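PDB 2FH5: signal recognition particle receptor beta subunit from Mus musculus, which binds GTP as the beta subunit of the signal recognition particle receptor and helps target nascent secretory proteins to the endoplasmic reticulum membrane. Local coordinates for residues I39-A44 and L72-S77. Sequence-based numbering, arbitrary orientation.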
loop_
_atom_site.group_PDB
_atom_site.type_symbol
_atom_site.label_atom_id
_atom_site.label_comp_id
_atom_site.label_asym_id
_atom_site.label_seq_id
_atom_site.Cartn_x
_atom_site.Cartn_y
_atom_site.Cartn_z
ATOM N N ILE B 39 6.623 -2.029 -1.440
ATOM C CA ILE B 39 7.589 -3.037 -1.845
ATOM C C ILE B 39 8.005 -4.008 -0.722
ATOM O O ILE B 39 8.694 -4.989 -0.981
ATOM C CB ILE B 39 8.831 -2.404 -2.553
ATOM C CG1 ILE B 39 9.729 -1.691 -1.566
ATOM C CG2 ILE B 39 8.374 -1.375 -3.583
ATOM C CD1 ILE B 39 10.877 -1.000 -2.279
ATOM N N THR B 40 7.613 -3.715 0.513
ATOM C CA THR B 40 7.820 -4.621 1.657
ATOM C C THR B 40 6.575 -4.509 2.525
ATOM O O THR B 40 5.724 -3.646 2.322
ATOM C CB THR B 40 9.017 -4.300 2.618
ATOM O OG1 THR B 40 8.943 -2.940 3.060
ATOM C CG2 THR B 40 10.334 -4.585 1.965
ATOM N N ASP B 41 6.491 -5.379 3.509
ATOM C CA ASP B 41 5.378 -5.373 4.434
ATOM C C ASP B 41 5.619 -4.293 5.480
ATOM O O ASP B 41 6.738 -3.853 5.685
ATOM C CB ASP B 41 5.334 -6.705 5.150
ATOM C CG ASP B 41 6.670 -7.036 5.797
ATOM O OD1 ASP B 41 7.608 -7.447 5.072
ATOM O OD2 ASP B 41 6.802 -6.862 7.029
ATOM N N SER B 42 4.549 -3.862 6.127
ATOM C CA SER B 42 4.643 -2.916 7.215
ATOM C C SER B 42 3.657 -3.404 8.297
ATOM O O SER B 42 2.637 -4.046 8.015
ATOM C CB SER B 42 4.372 -1.462 6.749
ATOM O OG SER B 42 3.229 -1.301 5.936
ATOM N N SER B 43 3.976 -3.131 9.546
ATOM C CA SER B 43 3.140 -3.613 10.631
ATOM C C SER B 43 3.070 -2.596 11.761
ATOM O O SER B 43 3.948 -1.743 11.893
ATOM C CB SER B 43 3.734 -4.912 11.155
ATOM O OG SER B 43 5.034 -4.667 11.663
ATOM N N ALA B 44 2.021 -2.699 12.569
ATOM C CA ALA B 44 1.822 -1.809 13.698
ATOM C C ALA B 44 0.706 -2.351 14.596
ATOM O O ALA B 44 -0.160 -3.112 14.144
ATOM C CB ALA B 44 1.470 -0.434 13.210
ATOM N N LEU B 72 3.012 -13.826 1.933
ATOM C CA LEU B 72 1.866 -14.441 2.590
ATOM C C LEU B 72 2.387 -15.734 3.244
ATOM O O LEU B 72 2.024 -16.046 4.385
ATOM C CB LEU B 72 0.738 -14.760 1.596
ATOM C CG LEU B 72 -0.499 -15.529 2.127
ATOM C CD1 LEU B 72 -1.176 -14.802 3.286
ATOM C CD2 LEU B 72 -1.493 -15.700 1.010
ATOM N N ASP B 73 3.243 -16.476 2.536
ATOM C CA ASP B 73 3.822 -17.706 3.097
ATOM C C ASP B 73 4.574 -17.391 4.385
ATOM O O ASP B 73 4.463 -18.121 5.369
ATOM C CB ASP B 73 4.840 -18.357 2.156
ATOM C CG ASP B 73 4.207 -18.970 0.920
ATOM O OD1 ASP B 73 3.038 -19.426 1.004
ATOM O OD2 ASP B 73 4.898 -19.013 -0.135
ATOM N N ARG B 74 5.350 -16.307 4.377
ATOM C CA ARG B 74 6.137 -15.944 5.546
ATOM C C ARG B 74 5.322 -15.589 6.788
ATOM O O ARG B 74 5.730 -15.908 7.899
ATOM C CB ARG B 74 7.087 -14.784 5.217
ATOM C CG ARG B 74 7.966 -14.390 6.389
ATOM C CD ARG B 74 8.613 -13.029 6.238
ATOM N NE ARG B 74 9.628 -13.003 5.193
ATOM C CZ ARG B 74 10.452 -11.979 4.984
ATOM N NH1 ARG B 74 10.382 -10.895 5.757
ATOM N NH2 ARG B 74 11.341 -12.034 3.995
ATOM N N PHE B 75 4.170 -14.953 6.612
ATOM C CA PHE B 75 3.367 -14.549 7.758
ATOM C C PHE B 75 2.094 -15.344 8.035
ATOM O O PHE B 75 1.466 -15.130 9.079
ATOM C CB PHE B 75 2.964 -13.071 7.616
ATOM C CG PHE B 75 4.114 -12.104 7.710
ATOM C CD1 PHE B 75 4.759 -11.872 8.930
ATOM C CD2 PHE B 75 4.575 -11.433 6.573
ATOM C CE1 PHE B 75 5.855 -10.983 9.011
ATOM C CE2 PHE B 75 5.661 -10.553 6.649
ATOM C CZ PHE B 75 6.297 -10.330 7.871
ATOM N N LYS B 76 1.686 -16.236 7.131
ATOM C CA LYS B 76 0.426 -16.950 7.340
ATOM C C LYS B 76 0.250 -17.702 8.657
ATOM O O LYS B 76 -0.809 -17.592 9.288
ATOM C CB LYS B 76 0.119 -17.887 6.166
ATOM C CG LYS B 76 1.148 -18.949 5.899
ATOM C CD LYS B 76 0.747 -19.796 4.708
ATOM C CE LYS B 76 1.802 -20.843 4.399
ATOM N NZ LYS B 76 1.475 -21.629 3.166
ATOM N N SER B 77 1.269 -18.440 9.097
ATOM C CA SER B 77 1.135 -19.192 10.347
ATOM C C SER B 77 0.935 -18.303 11.585
ATOM O O SER B 77 0.512 -18.797 12.631
ATOM C CB SER B 77 2.337 -20.119 10.549
ATOM O OG SER B 77 3.517 -19.383 10.812
#
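Asp41 meets Phe75 at the surface of a P-loop GTPase fold. Asp41 lies just before strand 42-47, the outermost strand on one side of this chain's sheet, where a chain of another protein bonds to Ser43. Phe75 belongs to helix 65-75. Ser38, close by in sequence, is a ligand of the magnesium ion. The side chain of Asp41 stays about 9 Å from that ion.

CB of Asp41 points toward the helix and comes within 4.1 Å of Phe75 CE2. Next, Asp41 CG sits 3.8 Å from Phe75 CE2. Asp41 OD2 comes to 3.6 Å from Phe75 CZ. Asp41 OD1 is 4.0 Å from Phe75 CE2 and is the carboxylate oxygen nearer Arg74. The two side chains cross at about a right angle, with carboxylate and ring planes 61° apart. No hydrogen bond joins the two segments.

Phe75 keeps CG anti to its own carbonyl carbon (chi1 -67°), which sends the far end of the ring to Asp41. The side chains of Asp41 and Phe75 both touch Leu61. Replacing Asp41 with an alanine would probably uncover the CE2-CZ end of Phe75 and leave Arg74 without this nearby negative charge.

Arg74 CD lies 3.8 Å above one face of the Phe75 ring, offset toward its rim. Arg74 NH1 remains 4.5 Å from Asp41 OD1, too long for a salt bridge, and that oxygen lies well out of the guanidinium plane.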